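Local coordinates for putative uncharacterized protein (Pyrococcus abyssi virus 1, PDB 4HR1) that is of unknown function but folds as a helical bundle and belongs by sequence to a bromodomain-like family, at residues Trp15-Ile20 with Arg46-Ala51; Val54-Tyr59 with Lys76-Ala81; Gly25-Thr30 with Leu97-Ala102; Glu41-Arg46 with Glu86-Gln91. All coordinates share one frame; numbering follows the deposited sequence.

Contact 1 (Trp15-Ile20 with Arg46-Ala51); sequences WLRTAI and RVDEIA
Val47 sends CG1 anti to its backbone N (chi1 -178°) and CG2 beside it, and this fork lets one residue meet both Leu16 and Ile20, about one turn apart on the facing helix. CG2 reaches Ile20, whose CD1 lies 3.7 Å from Val47 CG2, the two side chains lying alongside and pointing opposite ways. CG1 leans instead on Leu16, more loosely, with Val47 CG1 4.2 Å from Leu16 CB. Arg17 gets across by another route: its chain bends at chi2 and again at chi3, and so carries the guanidinium over to the far helix. There Arg17 NH1 forms a salt bridge with Asp48 OD2 at 2.6 Å. The carboxylate oxygen sits at the edge of the guanidinium, near its plane, although the two flat groups are turned 46° apart. Helices 5-30 and 34-63 are consecutive, nearly antiparallel members of the helical bundle; the axes of segments 15-20 and 46-51 run at 162°, 10.8 Å apart. Leu16, Ile20 and Val47 form the buried side of this pairing, where helix 72-98 closes over Val47 with Ile88. The Arg17-Asp48 pair is more open, and its guanidinium also rests by Ala51 CB, 3.5 Å from Arg17 NH2. The carboxylate of Asp48 is held by two basic groups, since OD1 makes a salt bridge with Lys44 of its own helix; these partners probably favour its charged form, partly offset by Glu45 close to OD1. The other chain of the assembly also packs on Arg17, through a basic side chain.

Contact 2 (Val54-Tyr59 with Lys76-Ala81); sequences VNWDVY and KEIQKA
The indole of Trp56 meets Glu77 at its edge: Glu77 OE1 lies near the ring plane and accepts a hydrogen bond from Trp56 NE1 at 2.9 Å. The bond is well bent, with an N-H...O angle of 136°, and the N-H approaches from above the carboxylate plane, the ring and carboxylate being 57° apart. Over one face of the indole, toward its rim, lie Asp57 CB and the carbonyl oxygen of Val54. Ile78 approaches the benzene end obliquely, its CD1 3.5 Å from Trp56 CZ2. The same methyl touches Asp57, with Ile78 CD1 3.7 Å from Asp57 CB, and also meets Val54. Val54 puts CG1 anti to its carbonyl carbon, which brings that methyl onto helix 72-98, 3.6 Å from Ala81 CB. Ile78 thus wedges between three residues of a kinked part of helix 34-63, where the regular i-to-i-4 bonding breaks at Trp56 and Asp57 and Asp57 N bonds to Val54 O instead. The axes of segments 54-59 and 76-81 cross at 121°. Val9 and Ile13 of helix 5-30 pack on Val54, and Leu70 of the loop joining the two helices packs on Trp56 and Asp57. The indole N-H goes mainly to Glu77, with only a weak bond to Ala53 O; its bent geometry suggests a modest polar tie beside packing that is otherwise largely apolar.

Contact 3 (Gly25-Thr30 with Leu97-Ala102); sequences GYMETT and LRVGLA
Leu101 lies antiparallel to the Tyr26 side chain, spread over one face of the phenol ring. Leu101 CD1 makes a CH-pi contact, 3.8 Å from the centroid of the Tyr26 ring and 24° off its normal, while CD2 sits nearer the CG end. The opposite face receives Thr30 OG1, offset toward the rim. Val99 works at the ring's edge: Tyr26 OH donates a hydrogen bond to Val99 O at 3.1 Å, from above the carbonyl plane, and Val99 CG2 packs 3.7 Å from Tyr26 CE2. The other methyl of Val99 meets Met27, a selenomethionine whose extended chain crosses it at about a right angle, with Met27 CE 3.4 Å from Val99 CG1. Glu36 and Val40 of helix 34-63 also pack on Met27, and an aromatic side chain of the other subunit meets the Tyr26 ring with planes about 70° apart. On its own helix, Thr30 OG1 bonds back to Tyr26 O. The carbonyl that Tyr26 grips precedes Gly100, whose positive phi (99°) ends helix 72-98 in a Schellman motif, so the last turn of helix 5-30 is fastened to a glycine-terminated helix end at one extremity of the bundle.

Contact 4 (Glu41-Arg46 with Glu86-Gln91); sequences EKLKER and EDIKEQ
Leu43 and Ile88 face each other where the two backbones come nearest, their CA atoms 7.1 Å apart, and the burial of these two residues marks the packed side of the contact. Their mutual touch is light, Leu43 CD2 being 4.2 Å from Ile88 CG2; the same methyl sits closer to the aliphatic root of Gln91, at 3.7 Å from Gln91 CB. Putting CG anti to the carbonyl carbon (chi1 -77°) brings the leucine branch across to helix 72-98, where it runs at a slant to Gln91. Helix 5-30 packs Leu16 on Ile88, and Val47 and Ile50 of helix 34-63 add to the cover, so the isoleucine is enclosed by side chains of two helices besides its own. Helices 34-63 and 72-98 are neighbouring members of an up-and-down helical bundle, and the axes of segments 41-46 and 86-91 run nearly antiparallel, at 165° and 10.7 Å apart. Toward solvent the character changes, and the long chain of Arg46 does the touching. Bent at chi2 and chi3, it lays one guanidinium face over Ile88, with Arg46 NH1 3.5 Å from Ile88 CG1 and Ile88 CD1 over the centre of the group. The flat cationic group lies against an aliphatic surface. The amide of Gln91 stands at the guanidinium's edge, the two planes 70° apart. Asp87 also lies by that edge, touching through its CB at 4.0 Å from Arg46 NH1. Its carboxylate makes no contact with the guanidinium: Asp87 OD2 is 5.2 Å from Arg46 NH1, so any attraction probably acts only at longer range. Val84 also packs on Arg46.

In the fold
Contacts 1 and 4 lie side by side at the middle of the bundle, their centres about 7 Å apart; they share Arg46 and join directly, with Val47 CG2 3.5 Å from Ile88 CG2 and Leu16 CD2 3.5 Å from Lys89 CA. Together they tie helix 34-63 to both helix 5-30 and helix 72-98. Contact 2 continues along helix 34-63, its centre about 15 Å from that of contact 1, and touches it where Ile50 CD1 packs 3.6 Å from Ala81 CA. Contact 3 lies on the opposite side of the chain's centre from contact 2, about 32 Å away between centres, and pairs helix 5-30 with the end of helix 72-98.

Contact 1 (Trp15-Ile20 with Arg46-Ala51)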
# COMPACT_ATOMS: atom_id res chain seq x y z
N TRP A 15 -3.16 -5.53 -0.63
CA TRP A 15 -4.03 -6.40 0.17
C TRP A 15 -3.40 -6.62 1.52
O TRP A 15 -4.08 -6.46 2.55
CB TRP A 15 -4.23 -7.79 -0.49
CG TRP A 15 -5.39 -8.56 0.09
CD1 TRP A 15 -6.67 -8.56 -0.36
CD2 TRP A 15 -5.39 -9.36 1.29
NE1 TRP A 15 -7.46 -9.36 0.44
CE2 TRP A 15 -6.70 -9.85 1.47
CE3 TRP A 15 -4.39 -9.76 2.20
CZ2 TRP A 15 -7.05 -10.71 2.52
CZ3 TRP A 15 -4.75 -10.59 3.26
CH2 TRP A 15 -6.06 -11.04 3.42
N LEU A 16 -2.13 -7.01 1.53
CA LEU A 16 -1.40 -7.31 2.78
C LEU A 16 -1.29 -6.10 3.71
O LEU A 16 -1.47 -6.26 4.93
CB LEU A 16 -0.04 -7.93 2.48
CG LEU A 16 -0.05 -9.36 1.92
CD1 LEU A 16 1.32 -9.80 1.57
CD2 LEU A 16 -0.61 -10.34 2.91
N ARG A 17 -1.07 -4.88 3.15
CA ARG A 17 -0.99 -3.65 3.95
C ARG A 17 -2.35 -3.30 4.57
O ARG A 17 -2.44 -3.07 5.78
CB ARG A 17 -0.41 -2.47 3.15
CG ARG A 17 1.06 -2.68 2.78
CD ARG A 17 1.85 -1.40 2.88
NE ARG A 17 2.82 -1.25 1.78
CZ ARG A 17 4.10 -1.59 1.85
NH1 ARG A 17 4.59 -2.14 2.96
NH2 ARG A 17 4.90 -1.41 0.81
N THR A 18 -3.42 -3.37 3.74
CA THR A 18 -4.81 -3.12 4.15
C THR A 18 -5.24 -4.13 5.22
O THR A 18 -5.94 -3.76 6.17
CB THR A 18 -5.74 -3.14 2.93
OG1 THR A 18 -5.14 -2.45 1.81
CG2 THR A 18 -7.12 -2.56 3.24
N ALA A 19 -4.76 -5.39 5.10
CA ALA A 19 -5.02 -6.48 6.05
C ALA A 19 -4.37 -6.20 7.39
O ALA A 19 -4.94 -6.53 8.43
CB ALA A 19 -4.53 -7.80 5.49
N ILE A 20 -3.17 -5.58 7.37
CA ILE A 20 -2.44 -5.20 8.59
C ILE A 20 -3.16 -4.00 9.25
O ILE A 20 -3.37 -4.02 10.46
CB ILE A 20 -0.91 -4.97 8.30
CG1 ILE A 20 -0.20 -6.34 8.17
CG2 ILE A 20 -0.21 -4.09 9.39
CD1 ILE A 20 0.96 -6.32 7.33
N ARG A 46 7.84 -7.91 7.71
CA ARG A 46 8.02 -8.93 6.65
C ARG A 46 7.46 -8.43 5.32
O ARG A 46 8.07 -8.66 4.27
CB ARG A 46 7.34 -10.26 7.04
CG ARG A 46 8.26 -11.27 7.72
CD ARG A 46 8.63 -12.43 6.80
NE ARG A 46 7.52 -13.36 6.56
CZ ARG A 46 7.53 -14.32 5.64
NH1 ARG A 46 6.47 -15.11 5.48
NH2 ARG A 46 8.59 -14.50 4.86
N VAL A 47 6.33 -7.67 5.36
CA VAL A 47 5.72 -7.10 4.14
C VAL A 47 6.63 -6.02 3.54
O VAL A 47 6.89 -6.05 2.32
CB VAL A 47 4.26 -6.61 4.34
CG1 VAL A 47 3.66 -6.08 3.03
CG2 VAL A 47 3.38 -7.71 4.91
N ASP A 48 7.11 -5.06 4.39
CA ASP A 48 7.99 -3.97 3.93
C ASP A 48 9.28 -4.51 3.29
O ASP A 48 9.70 -3.98 2.26
CB ASP A 48 8.30 -2.96 5.06
CG ASP A 48 7.09 -2.32 5.73
OD1 ASP A 48 7.25 -1.79 6.86
OD2 ASP A 48 5.97 -2.36 5.14
N GLU A 49 9.84 -5.60 3.86
CA GLU A 49 11.05 -6.25 3.33
C GLU A 49 10.83 -6.78 1.91
O GLU A 49 11.56 -6.41 0.99
CB GLU A 49 11.51 -7.38 4.27
CG GLU A 49 12.60 -6.94 5.23
CD GLU A 49 12.44 -7.36 6.68
OE1 GLU A 49 12.18 -8.56 6.94
OE2 GLU A 49 12.62 -6.49 7.57
N ILE A 50 9.80 -7.62 1.72
CA ILE A 50 9.49 -8.19 0.42
C ILE A 50 9.08 -7.12 -0.58
O ILE A 50 9.50 -7.18 -1.73
CB ILE A 50 8.53 -9.42 0.52
CG1 ILE A 50 8.42 -10.20 -0.80
CG2 ILE A 50 7.17 -9.07 1.09
CD1 ILE A 50 9.66 -11.03 -1.08
N ALA A 51 8.34 -6.09 -0.12
CA ALA A 51 7.90 -4.97 -0.96
C ALA A 51 9.06 -4.28 -1.66
O ALA A 51 8.97 -4.05 -2.87
CB ALA A 51 7.09 -3.97 -0.14

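Contact 2 (Val54-Tyr59 with Lys76-Ala81)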
# COMPACT_ATOMS: atom_id res chain seq x y z
N VAL A 54 10.92 -5.83 -4.80
CA VAL A 54 10.23 -5.76 -6.10
C VAL A 54 10.04 -4.37 -6.74
O VAL A 54 9.60 -4.29 -7.89
CB VAL A 54 8.93 -6.61 -6.11
CG1 VAL A 54 9.23 -8.09 -5.92
CG2 VAL A 54 7.92 -6.11 -5.08
N ASN A 55 10.41 -3.27 -6.02
CA ASN A 55 10.34 -1.87 -6.46
C ASN A 55 10.94 -1.68 -7.84
O ASN A 55 10.49 -0.81 -8.60
CB ASN A 55 11.12 -0.94 -5.51
CG ASN A 55 10.53 -0.74 -4.14
OD1 ASN A 55 9.35 -1.01 -3.88
ND2 ASN A 55 11.36 -0.21 -3.23
N TRP A 56 12.00 -2.45 -8.13
CA TRP A 56 12.68 -2.40 -9.42
C TRP A 56 11.68 -2.63 -10.54
O TRP A 56 11.71 -1.89 -11.52
CB TRP A 56 13.85 -3.39 -9.46
CG TRP A 56 13.45 -4.83 -9.33
CD1 TRP A 56 13.34 -5.55 -8.17
CD2 TRP A 56 13.10 -5.72 -10.39
NE1 TRP A 56 12.93 -6.83 -8.45
CE2 TRP A 56 12.74 -6.96 -9.81
CE3 TRP A 56 13.02 -5.58 -11.79
CZ2 TRP A 56 12.34 -8.06 -10.57
CZ3 TRP A 56 12.59 -6.67 -12.55
CH2 TRP A 56 12.26 -7.89 -11.94
N ASP A 57 10.73 -3.61 -10.36
CA ASP A 57 9.75 -3.96 -11.38
C ASP A 57 8.66 -2.92 -11.61
O ASP A 57 8.17 -2.77 -12.74
CB ASP A 57 9.20 -5.37 -11.22
CG ASP A 57 8.55 -5.88 -12.49
OD1 ASP A 57 7.39 -6.34 -12.41
OD2 ASP A 57 9.14 -5.69 -13.59
N VAL A 58 8.33 -2.15 -10.55
CA VAL A 58 7.38 -1.05 -10.65
C VAL A 58 7.94 -0.03 -11.66
O VAL A 58 7.23 0.31 -12.60
CB VAL A 58 7.06 -0.45 -9.27
CG1 VAL A 58 5.95 0.61 -9.36
CG2 VAL A 58 6.68 -1.55 -8.28
N TYR A 59 9.25 0.36 -11.55
CA TYR A 59 9.87 1.24 -12.56
C TYR A 59 10.21 0.49 -13.84
O TYR A 59 9.87 0.99 -14.93
CB TYR A 59 11.14 2.00 -12.08
CG TYR A 59 11.75 2.84 -13.20
CD1 TYR A 59 11.01 3.85 -13.81
CD2 TYR A 59 12.99 2.52 -13.74
CE1 TYR A 59 11.52 4.55 -14.91
CE2 TYR A 59 13.52 3.24 -14.82
CZ TYR A 59 12.78 4.25 -15.40
OH TYR A 59 13.26 4.95 -16.49
N LYS A 76 11.88 -15.11 -12.27
CA LYS A 76 12.06 -16.05 -11.15
C LYS A 76 12.08 -15.36 -9.78
O LYS A 76 11.52 -15.90 -8.82
CB LYS A 76 13.33 -16.91 -11.35
CG LYS A 76 13.20 -17.96 -12.46
CD LYS A 76 14.56 -18.40 -13.01
CE LYS A 76 15.19 -19.54 -12.25
NZ LYS A 76 16.61 -19.74 -12.65
N GLU A 77 12.75 -14.19 -9.70
CA GLU A 77 12.86 -13.38 -8.49
C GLU A 77 11.46 -12.79 -8.17
O GLU A 77 11.09 -12.77 -6.99
CB GLU A 77 13.92 -12.27 -8.67
CG GLU A 77 14.30 -11.51 -7.41
CD GLU A 77 13.37 -10.40 -6.94
OE1 GLU A 77 12.79 -9.68 -7.79
OE2 GLU A 77 13.24 -10.24 -5.71
N ILE A 78 10.68 -12.37 -9.19
CA ILE A 78 9.30 -11.89 -9.00
C ILE A 78 8.43 -13.05 -8.45
O ILE A 78 7.69 -12.86 -7.47
CB ILE A 78 8.71 -11.32 -10.33
CG1 ILE A 78 9.30 -9.95 -10.69
CG2 ILE A 78 7.17 -11.27 -10.29
CD1 ILE A 78 8.99 -8.77 -9.69
N GLN A 79 8.54 -14.26 -9.08
CA GLN A 79 7.83 -15.47 -8.69
C GLN A 79 8.16 -15.90 -7.28
O GLN A 79 7.26 -16.33 -6.56
CB GLN A 79 8.05 -16.61 -9.70
CG GLN A 79 7.29 -16.43 -11.02
CD GLN A 79 5.77 -16.33 -10.92
OE1 GLN A 79 5.13 -15.55 -11.63
NE2 GLN A 79 5.15 -17.14 -10.05
N LYS A 80 9.42 -15.77 -6.87
CA LYS A 80 9.85 -16.13 -5.51
C LYS A 80 9.33 -15.12 -4.50
O LYS A 80 9.04 -15.49 -3.36
CB LYS A 80 11.37 -16.27 -5.43
CG LYS A 80 11.90 -17.61 -5.94
CD LYS A 80 13.28 -17.52 -6.59
CE LYS A 80 14.44 -17.41 -5.61
NZ LYS A 80 14.77 -15.99 -5.28
N ALA A 81 9.20 -13.85 -4.91
CA ALA A 81 8.65 -12.79 -4.06
C ALA A 81 7.14 -13.03 -3.90
O ALA A 81 6.64 -13.01 -2.76
CB ALA A 81 8.92 -11.42 -4.67

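Contact 3 (Gly25-Thr30 with Leu97-Ala102)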
# COMPACT_ATOMS: atom_id res chain seq x y z
N GLY A 25 -6.52 -2.02 13.75
CA GLY A 25 -7.80 -1.42 14.11
C GLY A 25 -8.67 -2.30 14.98
O GLY A 25 -9.25 -1.81 15.95
N TYR A 26 -8.76 -3.60 14.63
CA TYR A 26 -9.53 -4.58 15.40
C TYR A 26 -8.96 -4.67 16.82
O TYR A 26 -9.73 -4.73 17.78
CB TYR A 26 -9.52 -5.97 14.72
CG TYR A 26 -10.03 -7.09 15.61
CD1 TYR A 26 -11.39 -7.22 15.87
CD2 TYR A 26 -9.16 -7.98 16.22
CE1 TYR A 26 -11.87 -8.25 16.69
CE2 TYR A 26 -9.63 -9.00 17.06
CZ TYR A 26 -10.99 -9.13 17.28
OH TYR A 26 -11.47 -10.13 18.09
N MSE A 27 -7.62 -4.67 16.93
CA MSE A 27 -6.86 -4.77 18.17
C MSE A 27 -6.99 -3.57 19.06
O MSE A 27 -7.06 -3.74 20.28
CB MSE A 27 -5.40 -5.07 17.88
CG MSE A 27 -5.21 -6.48 17.38
SE MSE A 27 -3.36 -7.01 17.21
CE MSE A 27 -3.66 -8.89 16.96
N GLU A 28 -7.02 -2.35 18.48
CA GLU A 28 -7.21 -1.09 19.21
C GLU A 28 -8.62 -1.07 19.84
O GLU A 28 -8.74 -0.81 21.05
CB GLU A 28 -7.03 0.11 18.27
CG GLU A 28 -5.61 0.63 18.21
CD GLU A 28 -4.98 0.70 16.83
OE1 GLU A 28 -3.94 0.03 16.63
OE2 GLU A 28 -5.50 1.43 15.97
N THR A 29 -9.66 -1.40 19.04
CA THR A 29 -11.07 -1.45 19.44
C THR A 29 -11.38 -2.58 20.46
O THR A 29 -12.36 -2.47 21.20
CB THR A 29 -11.96 -1.55 18.19
OG1 THR A 29 -11.47 -0.67 17.18
CG2 THR A 29 -13.43 -1.24 18.47
N THR A 30 -10.55 -3.64 20.51
CA THR A 30 -10.79 -4.77 21.41
C THR A 30 -9.70 -4.99 22.49
O THR A 30 -9.89 -5.82 23.39
CB THR A 30 -11.19 -6.03 20.61
OG1 THR A 30 -11.85 -5.63 19.40
CG2 THR A 30 -12.11 -6.96 21.39
N LEU A 97 -7.77 -15.13 12.75
CA LEU A 97 -8.47 -16.23 13.41
C LEU A 97 -8.07 -16.48 14.86
O LEU A 97 -8.93 -16.78 15.68
CB LEU A 97 -8.37 -17.51 12.58
CG LEU A 97 -9.16 -17.46 11.28
CD1 LEU A 97 -8.58 -18.40 10.25
CD2 LEU A 97 -10.65 -17.68 11.53
N ARG A 98 -6.78 -16.34 15.16
CA ARG A 98 -6.18 -16.52 16.49
C ARG A 98 -6.60 -15.42 17.47
O ARG A 98 -6.68 -15.68 18.67
CB ARG A 98 -4.65 -16.52 16.37
CG ARG A 98 -3.95 -17.48 17.34
CD ARG A 98 -2.56 -17.02 17.78
NE ARG A 98 -1.76 -16.38 16.72
CZ ARG A 98 -1.02 -17.02 15.81
NH1 ARG A 98 -1.00 -18.35 15.79
NH2 ARG A 98 -0.33 -16.34 14.91
N VAL A 99 -6.84 -14.20 16.97
CA VAL A 99 -7.16 -13.05 17.81
C VAL A 99 -8.65 -12.83 18.11
O VAL A 99 -9.00 -11.91 18.85
CB VAL A 99 -6.37 -11.78 17.44
CG1 VAL A 99 -4.87 -12.08 17.46
CG2 VAL A 99 -6.78 -11.21 16.09
N GLY A 100 -9.49 -13.73 17.60
CA GLY A 100 -10.93 -13.70 17.83
C GLY A 100 -11.74 -13.08 16.71
O GLY A 100 -12.97 -13.01 16.79
N LEU A 101 -11.05 -12.63 15.65
CA LEU A 101 -11.63 -12.05 14.44
C LEU A 101 -12.34 -13.19 13.70
O LEU A 101 -11.83 -14.32 13.68
CB LEU A 101 -10.50 -11.45 13.59
CG LEU A 101 -10.68 -10.18 12.74
CD1 LEU A 101 -11.89 -9.35 13.13
CD2 LEU A 101 -9.42 -9.34 12.78
N ALA A 102 -13.53 -12.90 13.13
CA ALA A 102 -14.37 -13.86 12.40
C ALA A 102 -14.81 -15.06 13.28
O ALA A 102 -14.63 -16.23 12.92
CB ALA A 102 -13.67 -14.32 11.13

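Contact 4 (Glu41-Arg46 with Glu86-Gln91)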
# COMPACT_ATOMS: atom_id res chain seq x y z
N GLU A 41 3.14 -6.54 14.20
CA GLU A 41 4.27 -5.66 13.90
C GLU A 41 5.33 -6.43 13.10
O GLU A 41 5.80 -5.95 12.07
CB GLU A 41 4.86 -5.06 15.19
CG GLU A 41 4.49 -3.62 15.43
CD GLU A 41 5.04 -2.62 14.43
OE1 GLU A 41 4.32 -1.66 14.11
OE2 GLU A 41 6.18 -2.82 13.94
N LYS A 42 5.63 -7.67 13.55
CA LYS A 42 6.56 -8.60 12.89
C LYS A 42 6.11 -8.88 11.46
O LYS A 42 6.92 -8.79 10.54
CB LYS A 42 6.70 -9.90 13.71
CG LYS A 42 7.53 -9.75 15.00
CD LYS A 42 8.46 -10.96 15.24
CE LYS A 42 9.19 -10.92 16.57
NZ LYS A 42 8.28 -11.25 17.70
N LEU A 43 4.79 -9.10 11.25
CA LEU A 43 4.20 -9.31 9.92
C LEU A 43 4.32 -8.11 9.01
O LEU A 43 4.72 -8.27 7.86
CB LEU A 43 2.77 -9.83 9.99
CG LEU A 43 2.65 -11.31 10.35
CD1 LEU A 43 1.37 -11.59 11.10
CD2 LEU A 43 2.77 -12.19 9.12
N LYS A 44 4.03 -6.90 9.54
CA LYS A 44 4.17 -5.64 8.78
C LYS A 44 5.61 -5.48 8.26
O LYS A 44 5.80 -5.18 7.07
CB LYS A 44 3.74 -4.43 9.63
CG LYS A 44 3.78 -3.09 8.90
CD LYS A 44 3.66 -1.92 9.87
CE LYS A 44 4.27 -0.64 9.34
NZ LYS A 44 5.76 -0.67 9.37
N GLU A 45 6.62 -5.75 9.13
CA GLU A 45 8.03 -5.68 8.74
C GLU A 45 8.37 -6.66 7.63
O GLU A 45 9.05 -6.26 6.69
CB GLU A 45 8.97 -5.83 9.95
CG GLU A 45 9.37 -4.49 10.57
CD GLU A 45 9.80 -3.44 9.56
OE1 GLU A 45 9.04 -2.47 9.37
OE2 GLU A 45 10.82 -3.67 8.86
N ARG A 46 7.84 -7.91 7.71
CA ARG A 46 8.02 -8.93 6.65
C ARG A 46 7.46 -8.43 5.32
O ARG A 46 8.07 -8.66 4.27
CB ARG A 46 7.34 -10.26 7.04
CG ARG A 46 8.26 -11.27 7.72
CD ARG A 46 8.63 -12.43 6.80
NE ARG A 46 7.52 -13.36 6.56
CZ ARG A 46 7.53 -14.32 5.64
NH1 ARG A 46 6.47 -15.11 5.48
NH2 ARG A 46 8.59 -14.50 4.86
N GLU A 86 2.46 -14.71 -0.50
CA GLU A 86 1.36 -15.64 -0.27
C GLU A 86 1.48 -16.32 1.07
O GLU A 86 0.46 -16.48 1.73
CB GLU A 86 1.15 -16.59 -1.45
CG GLU A 86 -0.24 -17.20 -1.53
CD GLU A 86 -1.43 -16.29 -1.80
OE1 GLU A 86 -2.57 -16.73 -1.53
OE2 GLU A 86 -1.24 -15.18 -2.36
N ASP A 87 2.71 -16.57 1.54
CA ASP A 87 2.92 -17.11 2.89
C ASP A 87 2.53 -16.06 3.93
O ASP A 87 1.96 -16.41 4.96
CB ASP A 87 4.38 -17.53 3.12
CG ASP A 87 4.88 -18.65 2.21
OD1 ASP A 87 4.24 -19.72 2.18
OD2 ASP A 87 5.96 -18.49 1.60
N ILE A 88 2.81 -14.76 3.63
CA ILE A 88 2.45 -13.65 4.53
C ILE A 88 0.92 -13.59 4.69
O ILE A 88 0.43 -13.56 5.82
CB ILE A 88 3.12 -12.30 4.14
CG1 ILE A 88 4.68 -12.40 4.25
CG2 ILE A 88 2.61 -11.17 5.04
CD1 ILE A 88 5.48 -11.42 3.35
N LYS A 89 0.20 -13.71 3.55
CA LYS A 89 -1.26 -13.73 3.52
C LYS A 89 -1.79 -14.83 4.46
O LYS A 89 -2.64 -14.54 5.30
CB LYS A 89 -1.78 -13.87 2.08
CG LYS A 89 -3.29 -13.68 1.94
CD LYS A 89 -3.69 -13.42 0.50
CE LYS A 89 -5.16 -13.04 0.42
NZ LYS A 89 -5.55 -12.55 -0.93
N GLU A 90 -1.21 -16.04 4.36
CA GLU A 90 -1.55 -17.21 5.17
C GLU A 90 -1.39 -16.89 6.65
O GLU A 90 -2.31 -17.12 7.43
CB GLU A 90 -0.66 -18.40 4.76
CG GLU A 90 -1.20 -19.78 5.09
CD GLU A 90 -0.77 -20.42 6.39
OE1 GLU A 90 -1.05 -21.63 6.57
OE2 GLU A 90 -0.16 -19.73 7.24
N GLN A 91 -0.24 -16.30 7.03
CA GLN A 91 0.05 -15.94 8.42
C GLN A 91 -0.85 -14.80 8.93
O GLN A 91 -1.14 -14.74 10.13
CB GLN A 91 1.53 -15.59 8.60
CG GLN A 91 2.52 -16.72 8.33
CD GLN A 91 3.93 -16.30 8.69
OE1 GLN A 91 4.46 -16.65 9.75
NE2 GLN A 91 4.55 -15.50 7.83